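Uronate isomerase (Bacillus halodurans C-125, PDB 3HK5) probably interconverts uronic acids and their keto isomers, such as D-glucuronate and D-fructuronate, as a zinc-binding member of the amidohydrolase superfamily. Local coordinates at residues 168-173 with 219-224; 352-357 with 364-369; 28-33 with 140-145. All coordinates share one frame; numbering follows the deposited sequence.

How the contacts relate
The three contacts line one zinc and sugar-acid site at the end of a distorted beta/alpha barrel of the amidohydrolase type, and all of them touch D-arabinaric acid. Along the chain contact 3 closes first, then contact 1, then contact 2. Contact 3 lies about 13 Å from contact 1 and about 15 Å from contact 2, centre to centre, and touches both: Asn144 runs beside Ala168 and Arg170, and His28 meets Asp355 and Ala356. Contacts 1 and 2 are about 20 Å apart between centres and do not touch. Strand 137-141, the pair 169-170 with 220-224, and the loop before helix 361-386 thus each bring residues to the same site.

Contact 1 (168-173 with 219-224); sequences ALRLDP and YMAVSL. With RAT (D-arabinaric acid), chain C.
Asp172 OD2 is gripped by two groups that reach it from opposite faces of its carboxylate: Ser223 OG donates to Asp172 OD2 at 2.6 Å across the contact, and Arg170 NH1 makes a salt bridge to Asp172 OD2 at 2.9 Å. The other oxygen, Asp172 OD1, accepts from the backbone Ser223 N at 3.0 Å, also from above the carboxylate plane. Both oxygens are therefore tied to one serine, which fixes the rotation of the carboxylate, while the salt bridge lies nearly in the guanidinium plane and would hold that group in turn. Arg170 starts with CG opposite its own N (chi1 178°), then bends at chi2 and chi3, so that CD passes over Ala221 O and the guanidinium turns toward a carboxylate of D-arabinaric acid. Arg170 NH2 is directed at O1B of that ligand, although the modelled place of NH2 is less sure.

Behind this polar end the strands pair in parallel. Leu169 N donates to Tyr219 O, Ala221 N donates to Leu169 O at 2.8 Å, and Leu171 N donates to Ala221 O, nearly in line with the C=O bond. On one side of the pair Leu169 and Met220 run alongside each other, Leu169 CD2 being 3.8 Å from Met220 CG, and Leu171 CD1 meets Met220 CB. At the start of the pair, Ala168 CB sits over a face of the Tyr219 ring toward its rim, a CH-pi contact; the hydroxyl of Tyr219 bonds to Met25 O.

The two strands are joined by a largely helical beta-alpha-beta connection. Strand 255-262 extends the sheet beyond 220-224, and helices 198-215 and 235-250 pack on the side holding Leu169, Leu171 and Met220.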
# COMPACT_ATOMS: atom_id res chain seq x y z
N ALA A 168 -37.15 -6.38 11.75
CA ALA A 168 -35.81 -6.68 11.28
C ALA A 168 -34.91 -5.88 12.23
O ALA A 168 -35.05 -4.65 12.35
CB ALA A 168 -35.62 -6.22 9.83
N LEU A 169 -34.01 -6.57 12.91
CA LEU A 169 -33.11 -5.94 13.87
C LEU A 169 -31.94 -5.23 13.22
O LEU A 169 -30.98 -5.87 12.79
CB LEU A 169 -32.61 -7.01 14.86
CG LEU A 169 -31.64 -6.59 15.96
CD1 LEU A 169 -32.26 -5.49 16.83
CD2 LEU A 169 -31.30 -7.80 16.80
N ARG A 170 -32.01 -3.90 13.13
CA ARG A 170 -30.95 -3.10 12.53
C ARG A 170 -29.85 -2.85 13.57
O ARG A 170 -30.14 -2.41 14.68
CB ARG A 170 -31.51 -1.77 12.01
CG ARG A 170 -30.46 -0.84 11.39
CD ARG A 170 -29.76 -1.48 10.18
NE ARG A 170 -30.56 -1.31 8.97
CZ ARG A 170 -30.26 -0.48 7.97
NH1 ARG A 170 -29.16 0.26 7.99
NH2 ARG A 170 -31.10 -0.38 6.95
N LEU A 171 -28.60 -3.10 13.19
CA LEU A 171 -27.49 -2.97 14.13
C LEU A 171 -26.35 -2.00 13.79
O LEU A 171 -25.27 -2.10 14.37
CB LEU A 171 -26.91 -4.37 14.37
CG LEU A 171 -27.94 -5.39 14.88
CD1 LEU A 171 -27.37 -6.79 14.79
CD2 LEU A 171 -28.34 -5.04 16.31
N ASP A 172 -26.59 -1.07 12.87
CA ASP A 172 -25.55 -0.10 12.49
C ASP A 172 -24.77 0.52 13.66
O ASP A 172 -23.55 0.49 13.68
CB ASP A 172 -26.16 1.01 11.63
CG ASP A 172 -26.61 0.52 10.26
OD1 ASP A 172 -26.81 -0.71 10.11
OD2 ASP A 172 -26.78 1.35 9.34
N PRO A 173 -25.48 1.09 14.66
CA PRO A 173 -24.79 1.70 15.80
C PRO A 173 -23.88 0.73 16.55
O PRO A 173 -22.80 1.11 17.00
CB PRO A 173 -25.95 2.21 16.67
CG PRO A 173 -27.01 2.53 15.65
CD PRO A 173 -26.94 1.31 14.75
N TYR A 219 -34.76 -11.17 10.24
CA TYR A 219 -33.31 -11.14 10.03
C TYR A 219 -32.65 -9.95 10.75
O TYR A 219 -33.34 -9.02 11.17
CB TYR A 219 -32.98 -11.10 8.53
CG TYR A 219 -33.43 -9.85 7.79
CD1 TYR A 219 -32.79 -8.63 7.99
CD2 TYR A 219 -34.48 -9.91 6.87
CE1 TYR A 219 -33.19 -7.49 7.30
CE2 TYR A 219 -34.88 -8.77 6.17
CZ TYR A 219 -34.23 -7.56 6.39
OH TYR A 219 -34.62 -6.44 5.71
N MET A 220 -31.34 -10.02 10.95
CA MET A 220 -30.60 -8.93 11.59
C MET A 220 -29.93 -8.23 10.41
O MET A 220 -29.47 -8.90 9.48
CB MET A 220 -29.55 -9.46 12.58
CG MET A 220 -30.11 -9.97 13.92
SD MET A 220 -28.82 -10.63 15.04
CE MET A 220 -28.57 -12.23 14.35
N ALA A 221 -29.85 -6.90 10.43
CA ALA A 221 -29.27 -6.18 9.30
C ALA A 221 -28.32 -5.05 9.68
O ALA A 221 -28.35 -4.54 10.80
CB ALA A 221 -30.39 -5.62 8.43
N VAL A 222 -27.49 -4.66 8.71
CA VAL A 222 -26.53 -3.58 8.88
C VAL A 222 -26.12 -3.01 7.52
O VAL A 222 -26.05 -3.75 6.53
CB VAL A 222 -25.23 -4.07 9.59
CG1 VAL A 222 -24.46 -5.02 8.68
CG2 VAL A 222 -24.35 -2.87 9.96
N SER A 223 -25.89 -1.70 7.46
CA SER A 223 -25.42 -1.07 6.22
C SER A 223 -23.92 -0.89 6.46
O SER A 223 -23.51 -0.50 7.56
CB SER A 223 -26.11 0.27 5.96
OG SER A 223 -25.80 1.23 6.95
N LEU A 224 -23.11 -1.17 5.45
CA LEU A 224 -21.66 -1.11 5.57
C LEU A 224 -20.98 -0.21 4.54
O LEU A 224 -21.49 0.01 3.44
CB LEU A 224 -21.10 -2.53 5.48
CG LEU A 224 -21.69 -3.48 6.52
CD1 LEU A 224 -21.48 -4.93 6.10
CD2 LEU A 224 -21.06 -3.20 7.89
O1A RAT C . -29.24 2.28 5.03
C1 RAT C . -30.36 2.09 4.48
O1B RAT C . -31.19 1.21 4.81
C2 RAT C . -30.74 3.00 3.32
O2 RAT C . -31.76 2.36 2.53
C3 RAT C . -31.23 4.38 3.81
O3 RAT C . -32.51 4.24 4.45
C4 RAT C . -31.36 5.44 2.68
O4 RAT C . -31.40 6.76 3.22
C5 RAT C . -32.62 5.25 1.80
O5A RAT C . -33.54 6.07 1.91
O5B RAT C . -32.62 4.25 1.02

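Contact 2 (352-357 with 364-369). With ZN (zinc ion), chain E; RAT (D-arabinaric acid), chain C.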
# COMPACT_ATOMS: atom_id res chain seq x y z
N GLN A 352 -36.48 -7.25 -6.01
CA GLN A 352 -36.66 -5.91 -5.50
C GLN A 352 -37.27 -5.77 -4.10
O GLN A 352 -37.88 -6.71 -3.57
CB GLN A 352 -37.51 -5.14 -6.51
CG GLN A 352 -37.71 -3.68 -6.21
CD GLN A 352 -36.42 -2.89 -6.33
OE1 GLN A 352 -35.41 -3.22 -5.70
NE2 GLN A 352 -36.44 -1.84 -7.14
N HIS A 353 -37.07 -4.59 -3.53
CA HIS A 353 -37.62 -4.18 -2.24
C HIS A 353 -37.86 -2.68 -2.46
O HIS A 353 -37.23 -2.09 -3.34
CB HIS A 353 -36.64 -4.43 -1.08
CG HIS A 353 -35.43 -3.53 -1.09
ND1 HIS A 353 -34.25 -3.88 -1.71
CD2 HIS A 353 -35.22 -2.32 -0.54
CE1 HIS A 353 -33.36 -2.92 -1.54
NE2 HIS A 353 -33.92 -1.96 -0.83
N SER A 354 -38.75 -2.06 -1.70
CA SER A 354 -39.05 -0.64 -1.91
C SER A 354 -38.19 0.35 -1.14
O SER A 354 -37.92 1.45 -1.64
CB SER A 354 -40.50 -0.34 -1.57
OG SER A 354 -40.71 -0.39 -0.16
N ASP A 355 -37.78 -0.02 0.07
CA ASP A 355 -36.99 0.85 0.92
C ASP A 355 -37.84 2.07 1.25
O ASP A 355 -37.32 3.14 1.56
CB ASP A 355 -35.72 1.30 0.19
CG ASP A 355 -34.47 1.11 1.03
OD1 ASP A 355 -34.48 1.52 2.21
OD2 ASP A 355 -33.48 0.55 0.51
N ALA A 356 -39.16 1.90 1.18
CA ALA A 356 -40.09 3.00 1.42
C ALA A 356 -39.94 3.67 2.78
O ALA A 356 -39.88 2.99 3.82
CB ALA A 356 -41.52 2.52 1.24
N ARG A 357 -39.86 5.00 2.76
CA ARG A 357 -39.76 5.80 3.97
C ARG A 357 -41.11 6.45 4.23
O ARG A 357 -41.45 6.79 5.36
CB ARG A 357 -38.69 6.90 3.80
CG ARG A 357 -37.27 6.46 4.12
CD ARG A 357 -36.29 7.51 3.70
NE ARG A 357 -34.92 7.20 4.11
CZ ARG A 357 -34.40 7.50 5.30
NH1 ARG A 357 -35.14 8.12 6.21
NH2 ARG A 357 -33.13 7.20 5.56
N TYR A 364 -45.75 3.62 -6.02
CA TYR A 364 -44.87 3.82 -7.16
C TYR A 364 -43.66 2.89 -7.17
O TYR A 364 -43.24 2.43 -8.23
CB TYR A 364 -44.43 5.29 -7.24
CG TYR A 364 -43.10 5.64 -6.60
CD1 TYR A 364 -41.89 5.27 -7.19
CD2 TYR A 364 -43.05 6.45 -5.46
CE1 TYR A 364 -40.67 5.70 -6.68
CE2 TYR A 364 -41.84 6.89 -4.94
CZ TYR A 364 -40.65 6.52 -5.56
OH TYR A 364 -39.46 7.03 -5.09
N LYS A 365 -43.10 2.60 -6.01
CA LYS A 365 -41.95 1.72 -5.96
C LYS A 365 -42.29 0.37 -6.60
O LYS A 365 -41.54 -0.12 -7.46
CB LYS A 365 -41.48 1.52 -4.51
CG LYS A 365 -40.78 2.74 -3.91
CD LYS A 365 -39.37 2.89 -4.49
CE LYS A 365 -38.72 4.20 -4.08
NZ LYS A 365 -38.61 4.34 -2.63
N TRP A 366 -43.41 -0.22 -6.21
CA TRP A 366 -43.78 -1.51 -6.78
C TRP A 366 -44.33 -1.42 -8.18
O TRP A 366 -44.12 -2.33 -8.99
CB TRP A 366 -44.73 -2.26 -5.85
CG TRP A 366 -43.98 -2.75 -4.67
CD1 TRP A 366 -44.03 -2.26 -3.40
CD2 TRP A 366 -42.95 -3.74 -4.69
NE1 TRP A 366 -43.07 -2.87 -2.62
CE2 TRP A 366 -42.39 -3.78 -3.39
CE3 TRP A 366 -42.44 -4.59 -5.68
CZ2 TRP A 366 -41.34 -4.64 -3.06
CZ3 TRP A 366 -41.40 -5.44 -5.35
CH2 TRP A 366 -40.86 -5.46 -4.05
N HIS A 367 -45.04 -0.34 -8.49
CA HIS A 367 -45.59 -0.16 -9.83
C HIS A 367 -44.45 -0.04 -10.85
O HIS A 367 -44.44 -0.75 -11.86
CB HIS A 367 -46.46 1.09 -9.86
CG HIS A 367 -47.11 1.35 -11.19
ND1 HIS A 367 -46.38 1.56 -12.34
CD2 HIS A 367 -48.41 1.47 -11.53
CE1 HIS A 367 -47.21 1.79 -13.34
NE2 HIS A 367 -48.45 1.75 -12.88
N HIS A 368 -43.50 0.84 -10.58
CA HIS A 368 -42.37 1.06 -11.48
C HIS A 368 -41.51 -0.19 -11.65
O HIS A 368 -41.11 -0.53 -12.76
CB HIS A 368 -41.49 2.22 -10.97
CG HIS A 368 -42.17 3.56 -11.00
ND1 HIS A 368 -41.50 4.73 -10.69
CD2 HIS A 368 -43.44 3.92 -11.30
CE1 HIS A 368 -42.33 5.75 -10.81
NE2 HIS A 368 -43.51 5.29 -11.18
N SER A 369 -41.23 -0.87 -10.54
CA SER A 369 -40.41 -2.08 -10.59
C SER A 369 -41.12 -3.27 -11.21
O SER A 369 -40.49 -4.06 -11.90
CB SER A 369 -39.92 -2.44 -9.19
OG SER A 369 -38.91 -1.55 -8.76
ZN ZN E . -33.12 1.13 3.62
O1A RAT C . -29.24 2.28 5.03
C1 RAT C . -30.36 2.09 4.48
O1B RAT C . -31.19 1.21 4.81
C2 RAT C . -30.74 3.00 3.32
O2 RAT C . -31.76 2.36 2.53
C3 RAT C . -31.23 4.38 3.81
O3 RAT C . -32.51 4.24 4.45
C4 RAT C . -31.36 5.44 2.68
O4 RAT C . -31.40 6.76 3.22
C5 RAT C . -32.62 5.25 1.80
O5A RAT C . -33.54 6.07 1.91
O5B RAT C . -32.62 4.25 1.02
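Gln352 NE2 and Lys365 NZ carry the hydrogen bonds that join the loop to helix 361-386. Gln352 NE2 donates to Ser369 OG at 3.0 Å, with the hydroxyl in the amide plane and the bond close to straight (167° at the hydrogen). The amide reaches the helix because its chain leaves trans to the backbone N (chi1 -175°) and then folds at chi2; its OE1 accepts from His353 N and from Cys324 N, so both ends of the amide are held. Lys365, bent at chi2 and chi4, curls its chain round Ser354 O, to which Lys365 NZ donates at 3.1 Å, tilted from the carbonyl plane. Tyr48 OH is a second partner of NZ.

Van der Waals packing comes mainly from Trp366. The indole meets Gln352 O edge-on through Trp366 CH2 (3.3 Å), while CZ3 touches Gln352 CB and CZ2 approaches His353 CA. Ser354 CB touches both Trp366 NE1 and Lys365 CB, 3.6 Å from the latter. Asp24 OD2 bonds both Trp366 NE1 and Ser354 OG, and the same Ser354 OG accepts from Ala356 N in an ST turn.

Metal and ligand bonds lie on the far side of the loop. Asp355 OD1 binds zinc at 2.0 Å, together with His26 and His28. His353 NE2 donates to Asp355 OD2 at 2.9 Å, the acceptor lying in the imidazole plane but approached from above the carboxylate plane. Arg357 NE donates to O5A of D-arabinaric acid at 2.8 Å, and Arg357 NH2 to its O4.

The helix holds the residues before and after His353, Gln352 by its amide and Ser354 by its carbonyl. His353 is thereby placed as a second-shell residue that would help fix the turn of the zinc-bound carboxylate, with OD1 left to zinc and OD2 to the imidazole.

Contact 3 (28-33 with 140-145). With ZN (zinc ion), chain E; RAT (D-arabinaric acid), chain C.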
# COMPACT_ATOMS: atom_id res chain seq x y z
N HIS A 28 -38.68 1.27 5.45
CA HIS A 28 -38.47 2.13 6.60
C HIS A 28 -39.86 2.61 7.02
O HIS A 28 -40.07 3.77 7.39
CB HIS A 28 -37.56 3.30 6.23
CG HIS A 28 -36.17 2.86 5.86
ND1 HIS A 28 -35.19 2.62 6.80
CD2 HIS A 28 -35.62 2.55 4.66
CE1 HIS A 28 -34.11 2.17 6.19
NE2 HIS A 28 -34.34 2.12 4.90
N LEU A 29 -40.82 1.68 6.94
CA LEU A 29 -42.19 1.96 7.34
C LEU A 29 -42.40 1.32 8.70
O LEU A 29 -41.60 0.48 9.13
CB LEU A 29 -43.18 1.37 6.33
CG LEU A 29 -43.07 1.90 4.90
CD1 LEU A 29 -44.14 1.25 4.02
CD2 LEU A 29 -43.22 3.42 4.91
N PHE A 30 -43.47 1.71 9.38
CA PHE A 30 -43.76 1.17 10.70
C PHE A 30 -45.24 0.87 10.86
O PHE A 30 -46.09 1.54 10.27
CB PHE A 30 -43.34 2.16 11.78
CG PHE A 30 -41.85 2.41 11.85
CD1 PHE A 30 -41.02 1.56 12.58
CD2 PHE A 30 -41.28 3.50 11.19
CE1 PHE A 30 -39.65 1.80 12.67
CE2 PHE A 30 -39.91 3.75 11.27
CZ PHE A 30 -39.09 2.90 12.01
N SER A 31 -45.54 -0.16 11.66
CA SER A 31 -46.91 -0.52 11.95
C SER A 31 -47.59 0.77 12.42
O SER A 31 -47.00 1.53 13.19
CB SER A 31 -46.96 -1.58 13.05
OG SER A 31 -48.28 -2.04 13.24
N PRO A 32 -48.82 1.03 11.97
CA PRO A 32 -49.58 2.23 12.34
C PRO A 32 -49.62 2.54 13.83
O PRO A 32 -49.43 3.68 14.24
CB PRO A 32 -50.98 1.94 11.78
CG PRO A 32 -50.71 1.04 10.65
CD PRO A 32 -49.66 0.11 11.19
N ASN A 33 -49.86 1.50 14.63
CA ASN A 33 -49.95 1.64 16.08
C ASN A 33 -48.64 2.09 16.71
O ASN A 33 -48.60 2.42 17.89
CB ASN A 33 -50.39 0.32 16.71
CG ASN A 33 -49.33 -0.76 16.58
OD1 ASN A 33 -48.59 -0.81 15.60
ND2 ASN A 33 -49.28 -1.65 17.57
N VAL A 140 -44.92 -6.29 4.96
CA VAL A 140 -43.92 -5.24 4.99
C VAL A 140 -42.89 -5.56 6.06
O VAL A 140 -43.24 -5.87 7.20
CB VAL A 140 -44.56 -3.87 5.32
CG1 VAL A 140 -43.49 -2.82 5.46
CG2 VAL A 140 -45.57 -3.48 4.24
N VAL A 141 -41.61 -5.51 5.69
CA VAL A 141 -40.55 -5.76 6.65
C VAL A 141 -40.02 -4.39 7.07
O VAL A 141 -39.62 -3.58 6.23
CB VAL A 141 -39.41 -6.59 6.02
CG1 VAL A 141 -38.22 -6.68 6.99
CG2 VAL A 141 -39.92 -8.00 5.67
N MET A 142 -40.06 -4.12 8.37
CA MET A 142 -39.61 -2.86 8.93
C MET A 142 -38.11 -2.88 9.16
O MET A 142 -37.46 -3.91 9.00
CB MET A 142 -40.28 -2.59 10.30
CG MET A 142 -41.81 -2.56 10.34
SD MET A 142 -42.49 -2.21 12.01
CE MET A 142 -42.26 -3.75 12.77
N THR A 143 -37.58 -1.72 9.53
CA THR A 143 -36.18 -1.56 9.89
C THR A 143 -36.33 -1.04 11.33
O THR A 143 -36.78 0.09 11.55
CB THR A 143 -35.45 -0.50 9.03
OG1 THR A 143 -35.30 -0.98 7.69
CG2 THR A 143 -34.05 -0.22 9.60
N ASN A 144 -35.98 -1.87 12.31
CA ASN A 144 -36.13 -1.49 13.70
C ASN A 144 -34.79 -1.34 14.42
O ASN A 144 -34.11 -2.33 14.71
CB ASN A 144 -37.01 -2.53 14.39
CG ASN A 144 -38.31 -2.78 13.62
OD1 ASN A 144 -39.24 -1.96 13.67
ND2 ASN A 144 -38.36 -3.89 12.90
N ASP A 145 -34.44 -0.10 14.70
CA ASP A 145 -33.18 0.24 15.36
C ASP A 145 -33.37 0.42 16.87
O ASP A 145 -33.88 1.45 17.32
CB ASP A 145 -32.63 1.53 14.75
CG ASP A 145 -31.30 1.95 15.34
OD1 ASP A 145 -30.81 1.28 16.28
OD2 ASP A 145 -30.73 2.95 14.86
ZN ZN E . -33.12 1.13 3.62
O1A RAT C . -29.24 2.28 5.03
C1 RAT C . -30.36 2.09 4.48
O1B RAT C . -31.19 1.21 4.81
C2 RAT C . -30.74 3.00 3.32
O2 RAT C . -31.76 2.36 2.53
C3 RAT C . -31.23 4.38 3.81
O3 RAT C . -32.51 4.24 4.45
C4 RAT C . -31.36 5.44 2.68
O4 RAT C . -31.40 6.76 3.22
C5 RAT C . -32.62 5.25 1.80
O5A RAT C . -33.54 6.07 1.91
O5B RAT C . -32.62 4.25 1.02
O HOH W 1 -38.86 0.69 9.53
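Thr143 packs its hydroxyl over one face of the His28 ring, with Thr143 OG1 3.7 Å from His28 CE1. That ring is a first-shell ligand: His28 NE2 binds zinc at 2.0 Å, and O1B of D-arabinaric acid, which also binds the metal, lies in the ring plane at its edge. His26 and Asp355 complete the protein's share of the site. With chi1 at -70°, Thr143 OG1 lies opposite the carbonyl carbon, where it bonds to Thr27 O and still faces the imidazole; Thr143 CB lies near the ring as well.

One step out, a water ties the two backbones, donating to Leu29 O at 2.8 Å and accepting from Thr143 N at 2.7 Å. It rests over a face of the Phe30 ring, toward the rim, and the same ring brings CE1 to 3.5 Å from Thr143 O.

Farther from the metal, Met142 lies against the backbone of 29-31. Its CG touches Leu29 O at 3.3 Å, and SD takes a weak hydrogen bond from Ser31 N at 3.7 Å. The sulfur also makes an oblique Met-aromatic contact with Phe30, 5.3 Å from SD to the ring centroid. Leu29 CB meets Val140 CG1, which carries the packing back to strand 137-141.

The zinc-binding imidazole thus has one face against a threonine whose hydroxyl is itself tied to Thr27 O, while the two loops are linked through one water that bonds Leu29 O, and the sulfur offers Ser31 N a weak acceptor.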